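Local coordinates for protein beta-1,3-xylanase (Alcaligenes sp., PDB 2COV) that is the family 31 carbohydrate-binding module of a beta-1,3-xylanase and binds beta-1,3-xylan, probably helping to hold the enzyme on its substrate, at residues V39-Y44 with K57-V62. Sequence-based numbering, arbitrary orientation.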
loop_
_atom_site.group_PDB
_atom_site.type_symbol
_atom_site.label_atom_id
_atom_site.label_comp_id
_atom_site.label_asym_id
_atom_site.label_seq_id
_atom_site.Cartn_x
_atom_site.Cartn_y
_atom_site.Cartn_z
ATOM N N VAL A 39 14.352 2.757 7.047
ATOM C CA VAL A 39 13.903 3.648 8.085
ATOM C C VAL A 39 13.326 4.866 7.379
ATOM O O VAL A 39 13.927 5.384 6.473
ATOM C CB VAL A 39 15.117 4.016 8.957
ATOM C CG1 VAL A 39 14.682 4.916 10.013
ATOM C CG2 VAL A 39 15.793 2.757 9.540
ATOM N N CYS A 40 12.181 5.352 7.858
ATOM C CA CYS A 40 11.489 6.455 7.171
ATOM C C CYS A 40 10.969 7.473 8.163
ATOM O O CYS A 40 10.589 7.149 9.309
ATOM C CB CYS A 40 10.275 5.968 6.367
ATOM S SG CYS A 40 10.480 4.381 5.545
ATOM N N LEU A 41 10.915 8.706 7.671
ATOM C CA LEU A 41 10.299 9.820 8.411
ATOM C C LEU A 41 9.289 10.435 7.451
ATOM O O LEU A 41 9.652 10.890 6.362
ATOM C CB LEU A 41 11.375 10.883 8.752
ATOM C CG LEU A 41 10.926 11.957 9.695
ATOM C CD1 LEU A 41 10.837 11.422 11.086
ATOM C CD2 LEU A 41 11.864 13.207 9.663
ATOM N N ASN A 42 8.032 10.443 7.852
ATOM C CA ASN A 42 6.985 10.916 6.988
ATOM C C ASN A 42 7.017 10.294 5.599
ATOM O O ASN A 42 6.738 10.947 4.552
ATOM C CB ASN A 42 6.948 12.462 6.862
ATOM C CG ASN A 42 6.441 13.164 8.080
ATOM O OD1 ASN A 42 5.962 12.527 9.046
ATOM N ND2 ASN A 42 6.544 14.474 8.095
ATOM N N ASP A 43 7.282 8.986 5.557
ATOM C CA ASP A 43 7.278 8.210 4.324
ATOM C C ASP A 43 8.400 8.551 3.335
ATOM O O ASP A 43 8.370 8.149 2.179
ATOM C CB ASP A 43 5.899 8.232 3.569
ATOM C CG ASP A 43 4.735 8.099 4.494
ATOM O OD1 ASP A 43 3.916 9.074 4.652
ATOM O OD2 ASP A 43 4.645 7.024 5.131
ATOM N N TYR A 44 9.408 9.293 3.803
ATOM C CA TYR A 44 10.686 9.477 3.085
ATOM C C TYR A 44 11.618 8.409 3.663
ATOM O O TYR A 44 11.897 8.462 4.849
ATOM C CB TYR A 44 11.213 10.879 3.326
ATOM C CG TYR A 44 12.554 11.103 2.703
ATOM C CD1 TYR A 44 12.657 11.515 1.402
ATOM C CD2 TYR A 44 13.708 10.922 3.429
ATOM C CE1 TYR A 44 13.912 11.718 0.846
ATOM C CE2 TYR A 44 14.959 11.138 2.824
ATOM C CZ TYR A 44 15.041 11.491 1.542
ATOM O OH TYR A 44 16.281 11.720 0.956
ATOM N N LYS A 57 18.860 5.635 10.914
ATOM C CA LYS A 57 19.156 6.604 9.902
ATOM C C LYS A 57 18.750 7.986 10.402
ATOM O O LYS A 57 17.838 8.100 11.204
ATOM C CB LYS A 57 18.451 6.297 8.568
ATOM C CG LYS A 57 19.193 6.827 7.296
ATOM C CD LYS A 57 20.462 6.066 7.053
ATOM C CE LYS A 57 21.194 6.647 5.831
ATOM N NZ LYS A 57 22.573 6.298 5.713
ATOM N N THR A 58 19.442 9.022 9.926
ATOM C CA THR A 58 19.158 10.403 10.291
ATOM C C THR A 58 18.488 11.172 9.159
ATOM O O THR A 58 18.716 10.931 7.957
ATOM C CB THR A 58 20.470 11.093 10.743
ATOM O OG1 THR A 58 21.037 10.343 11.861
ATOM C CG2 THR A 58 20.276 12.515 11.086
ATOM N N PHE A 59 17.651 12.143 9.559
ATOM C CA PHE A 59 16.813 12.934 8.671
ATOM C C PHE A 59 16.770 14.366 9.162
ATOM O O PHE A 59 16.983 14.635 10.331
ATOM C CB PHE A 59 15.357 12.413 8.766
ATOM C CG PHE A 59 15.198 10.963 8.384
ATOM C CD1 PHE A 59 15.388 9.984 9.311
ATOM C CD2 PHE A 59 14.871 10.608 7.121
ATOM C CE1 PHE A 59 15.275 8.648 8.950
ATOM C CE2 PHE A 59 14.702 9.292 6.765
ATOM C CZ PHE A 59 14.922 8.316 7.692
ATOM N N ASN A 60 16.446 15.272 8.254
ATOM C CA ASN A 60 16.120 16.643 8.642
ATOM C C ASN A 60 14.822 16.635 9.441
ATOM O O ASN A 60 13.892 15.900 9.075
ATOM C CB ASN A 60 15.921 17.520 7.412
ATOM C CG ASN A 60 17.140 17.602 6.529
ATOM O OD1 ASN A 60 18.280 17.758 6.987
ATOM N ND2 ASN A 60 16.886 17.506 5.241
ATOM N N ALA A 61 14.712 17.456 10.450
ATOM C CA ALA A 61 13.474 17.595 11.222
ATOM C C ALA A 61 13.443 18.936 11.920
ATOM O O ALA A 61 14.445 19.654 11.996
ATOM C CB ALA A 61 13.334 16.471 12.242
ATOM N N VAL A 62 12.299 19.252 12.509
ATOM C CA VAL A 62 12.099 20.529 13.222
ATOM C C VAL A 62 11.555 20.200 14.599
ATOM O O VAL A 62 10.553 19.517 14.718
ATOM C CB VAL A 62 11.123 21.415 12.470
ATOM C CG1 VAL A 62 10.785 22.678 13.279
ATOM C CG2 VAL A 62 11.692 21.760 11.146
#
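In a largely buried contact of this all-beta module, whose family belongs to the immunoglobulin-like E-set clan, Phe-59 of strand 54-60 packs against Val-39, Leu-41 and Tyr-44, beside the tight turn of the hairpin formed by strands 37-41 and 44-51. Strands 39-41 and 57-60 run nearly parallel, 16° apart, with their axes 7.7 Å from each other; side chains join them, since strand 44-51 comes between them in the sheet order. The phenyl group of Phe-59 bridges the two strands. Its CG lies anti to the carbonyl carbon (chi1 -60°), which points the CZ edge of the ring at the backbone around Val-39 and Cys-40. Leu-41 CB sits over one face, 4.0 Å from the ring centroid and 17° off the normal, a CH-pi contact displaced toward the CG side of the ring. Val-39 O lies in the ring plane, 3.3 Å from Phe-59 CZ, a position in which the carbonyl oxygen faces the electropositive edge of the ring. Val-39 CG1 touches Phe-59 CE1 at 3.9 Å, and Tyr-44 CD2, at the margin near Asp-66 of a neighbouring subunit, meets Phe-59 CE2 edge to edge at 3.8 Å. Tyr-44 O approaches the same CE2 obliquely, while also accepting a hydrogen bond from Leu-41 N; with the bond from Tyr-44 N to Leu-41 O, this closes the type I' turn. Next to the turn, the disulfide between Cys-40 and Cys-45 ties the two hairpin strands together. Leu-46 adds to the packing on Phe-59, and Tyr-67 and Leu-69 of strand 66-75 pack against Leu-41. Beyond the ring, Leu-41 reaches along strand 57-60 with one methyl: CD2 rests on Phe-59 CB at 3.7 Å and comes within 3.4 Å of Asn-60 O.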